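Local coordinates for Rod shape-determining protein (MreC) (Helicobacter pylori, PDB 5LP5) that is a rod shape-determining protein that binds the cell-wall synthase PBP2, forming a core complex of bacterial cell wall synthesis, at residues 155-160 with 208-213. Sequence-based numbering, arbitrary orientation.
Sequences CAYSVM and VFVGEV
V210 reaches across the inside of a small β-barrel to Y157 and V159, and its two methyls divide the work. CG2, anti to the carbonyl carbon of V210, lies 4.0 Å from V159 CG1; it also sits at the edge of the Y157 ring, near its plane, 4.2 Å from CE1. The other methyl, CG1, meets the phenol end, 4.0 Å from Y157 OH. The ring comes to V210 from the opposite direction, while V159 crosses it at about a right angle. The Y157 hydroxyl is hydrogen-bonded to N150 OD1. All three side chains are buried and meet through these few atoms, whereas the backbones stay well apart: the two segments bury 97 Å² between them, and the nearest CA atoms, those of V159 and V210, are 8.0 Å apart. On either side of V210 the strand has partly exposed side chains. V210 and G211 form a classic beta bulge opposite V195 of strand 194-197. That strand closes the barrel between strands 158-161 and 209-218, and both valines touch V195. F204 meets the Y157 ring edge-to-face, I170 of strand 166-172 packs against Y157 and V159, and A134 of strand 134-141, from the other barrel, touches Y157 and V210.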
ATOM      1  N   CYS C 155     -24.032   0.466  14.160  1.00 27.91           N
ATOM      2  CA  CYS C 155     -23.065   0.551  15.234  1.00 25.93           C
ATOM      3  C   CYS C 155     -21.678   0.450  14.670  1.00 24.79           C
ATOM      4  O   CYS C 155     -21.313  -0.576  14.109  1.00 25.55           O
ATOM      5  CB  CYS C 155     -23.297  -0.547  16.263  1.00 25.74           C
ATOM      6  SG  CYS C 155     -21.962  -0.650  17.462  1.00 25.74           S
ATOM      7  N   ALA C 156     -20.915   1.524  14.814  1.00 23.95           N
ATOM      8  CA  ALA C 156     -19.529   1.577  14.354  1.00 24.25           C
ATOM      9  C   ALA C 156     -18.730   2.567  15.185  1.00 23.25           C
ATOM     10  O   ALA C 156     -19.232   3.606  15.578  1.00 22.01           O
ATOM     11  CB  ALA C 156     -19.466   1.974  12.884  1.00 25.43           C
ATOM     12  N   TYR C 157     -17.476   2.231  15.466  1.00 23.19           N
ATOM     13  CA  TYR C 157     -16.615   3.126  16.208  1.00 22.86           C
ATOM     14  C   TYR C 157     -15.159   2.717  16.106  1.00 22.64           C
ATOM     15  O   TYR C 157     -14.861   1.685  15.531  1.00 23.29           O
ATOM     16  CB  TYR C 157     -17.062   3.215  17.652  1.00 23.26           C
ATOM     17  CG  TYR C 157     -17.249   1.901  18.378  1.00 24.13           C
ATOM     18  CD1 TYR C 157     -16.221   1.339  19.115  1.00 24.77           C
ATOM     19  CD2 TYR C 157     -18.480   1.260  18.393  1.00 24.40           C
ATOM     20  CE1 TYR C 157     -16.393   0.153  19.820  1.00 24.66           C
ATOM     21  CE2 TYR C 157     -18.667   0.080  19.106  1.00 24.39           C
ATOM     22  CZ  TYR C 157     -17.624  -0.473  19.806  1.00 24.64           C
ATOM     23  OH  TYR C 157     -17.846  -1.628  20.522  1.00 25.56           O
ATOM     24  N   SER C 158     -14.255   3.566  16.602  1.00 22.47           N
ATOM     25  CA  SER C 158     -12.805   3.373  16.429  1.00 22.21           C
ATOM     26  C   SER C 158     -12.168   2.616  17.586  1.00 21.95           C
ATOM     27  O   SER C 158     -12.311   3.010  18.729  1.00 21.17           O
ATOM     28  CB  SER C 158     -12.086   4.700  16.273  1.00 21.91           C
ATOM     29  OG  SER C 158     -10.726   4.427  15.953  1.00 22.26           O
ATOM     30  N   VAL C 159     -11.420   1.562  17.271  1.00 22.89           N
ATOM     31  CA  VAL C 159     -10.733   0.751  18.284  1.00 22.29           C
ATOM     32  C   VAL C 159      -9.239   0.583  17.973  1.00 22.83           C
ATOM     33  O   VAL C 159      -8.786   0.876  16.856  1.00 23.91           O
ATOM     34  CB  VAL C 159     -11.382  -0.624  18.431  1.00 22.00           C
ATOM     35  CG1 VAL C 159     -12.818  -0.467  18.898  1.00 21.78           C
ATOM     36  CG2 VAL C 159     -11.290  -1.425  17.136  1.00 22.84           C
ATOM     37  N   MET C 160      -8.481   0.137  18.970  1.00 23.43           N
ATOM     38  CA  MET C 160      -7.044  -0.149  18.822  1.00 23.55           C
ATOM     39  C   MET C 160      -6.663  -1.492  19.442  1.00 23.10           C
ATOM     40  O   MET C 160      -7.160  -1.871  20.490  1.00 20.35           O
ATOM     41  CB  MET C 160      -6.195   0.966  19.442  1.00 23.48           C
ATOM     42  CG  MET C 160      -6.447   1.206  20.928  1.00 22.69           C
ATOM     43  SD  MET C 160      -5.617   2.711  21.428  1.00 22.47           S
ATOM     44  CE  MET C 160      -5.973   2.703  23.179  1.00 22.67           C
ATOM     45  N   VAL C 208     -11.286   1.895  26.784  1.00 22.32           N
ATOM     46  CA  VAL C 208     -12.425   1.112  27.233  1.00 22.05           C
ATOM     47  C   VAL C 208     -12.367  -0.237  26.571  1.00 21.60           C
ATOM     48  O   VAL C 208     -12.034  -0.324  25.394  1.00 21.21           O
ATOM     49  CB  VAL C 208     -13.749   1.797  26.894  1.00 21.81           C
ATOM     50  CG1 VAL C 208     -14.918   0.955  27.340  1.00 21.72           C
ATOM     51  CG2 VAL C 208     -13.822   3.155  27.565  1.00 22.48           C
ATOM     52  N   PHE C 209     -12.683  -1.296  27.305  1.00 21.85           N
ATOM     53  CA  PHE C 209     -12.525  -2.671  26.804  1.00 21.76           C
ATOM     54  C   PHE C 209     -13.610  -3.014  25.781  1.00 21.20           C
ATOM     55  O   PHE C 209     -14.776  -2.682  25.948  1.00 21.12           O
ATOM     56  CB  PHE C 209     -12.557  -3.688  27.937  1.00 22.53           C
ATOM     57  CG  PHE C 209     -12.425  -5.122  27.493  1.00 22.74           C
ATOM     58  CD1 PHE C 209     -11.180  -5.655  27.222  1.00 23.09           C
ATOM     59  CD2 PHE C 209     -13.532  -5.943  27.371  1.00 22.82           C
ATOM     60  CE1 PHE C 209     -11.039  -6.992  26.820  1.00 23.52           C
ATOM     61  CE2 PHE C 209     -13.404  -7.268  26.963  1.00 23.26           C
ATOM     62  CZ  PHE C 209     -12.149  -7.795  26.686  1.00 23.61           C
ATOM     63  N   VAL C 210     -13.211  -3.680  24.711  1.00 20.98           N
ATOM     64  CA  VAL C 210     -14.145  -4.111  23.687  1.00 21.00           C
ATOM     65  C   VAL C 210     -14.199  -5.624  23.595  1.00 22.04           C
ATOM     66  O   VAL C 210     -15.291  -6.203  23.689  1.00 21.68           O
ATOM     67  CB  VAL C 210     -13.777  -3.532  22.317  1.00 20.85           C
ATOM     68  CG1 VAL C 210     -14.726  -4.044  21.257  1.00 20.90           C
ATOM     69  CG2 VAL C 210     -13.876  -2.025  22.371  1.00 21.02           C
ATOM     70  N   GLY C 211     -13.028  -6.246  23.402  1.00 23.06           N
ATOM     71  CA  GLY C 211     -12.939  -7.710  23.223  1.00 24.67           C
ATOM     72  C   GLY C 211     -11.534  -8.193  22.941  1.00 26.22           C
ATOM     73  O   GLY C 211     -10.576  -7.492  23.221  1.00 27.09           O
ATOM     74  N   GLU C 212     -11.416  -9.398  22.408  1.00 28.58           N
ATOM     75  CA  GLU C 212     -10.115 -10.007  22.121  1.00 31.55           C
ATOM     76  C   GLU C 212     -10.130 -10.630  20.736  1.00 29.23           C
ATOM     77  O   GLU C 212     -11.153 -11.148  20.302  1.00 28.62           O
ATOM     78  CB  GLU C 212      -9.789 -11.106  23.147  1.00 37.04           C
ATOM     79  CG  GLU C 212      -9.669 -10.599  24.578  1.00 42.06           C
ATOM     80  CD  GLU C 212      -9.564 -11.674  25.635  1.00 48.43           C
ATOM     81  OE1 GLU C 212      -9.129 -12.818  25.297  1.00 51.57           O
ATOM     82  OE2 GLU C 212      -9.896 -11.312  26.802  1.00 49.92           O
ATOM     83  N   VAL C 213      -8.991 -10.606  20.058  1.00 26.73           N
ATOM     84  CA  VAL C 213      -8.923 -11.123  18.703  1.00 25.73           C
ATOM     85  C   VAL C 213      -9.041 -12.645  18.720  1.00 26.48           C
ATOM     86  O   VAL C 213      -8.300 -13.309  19.425  1.00 26.56           O
ATOM     87  CB  VAL C 213      -7.611 -10.716  18.024  1.00 24.78           C
ATOM     88  CG1 VAL C 213      -7.524 -11.304  16.606  1.00 25.76           C
ATOM     89  CG2 VAL C 213      -7.510  -9.201  17.983  1.00 24.09           C
TER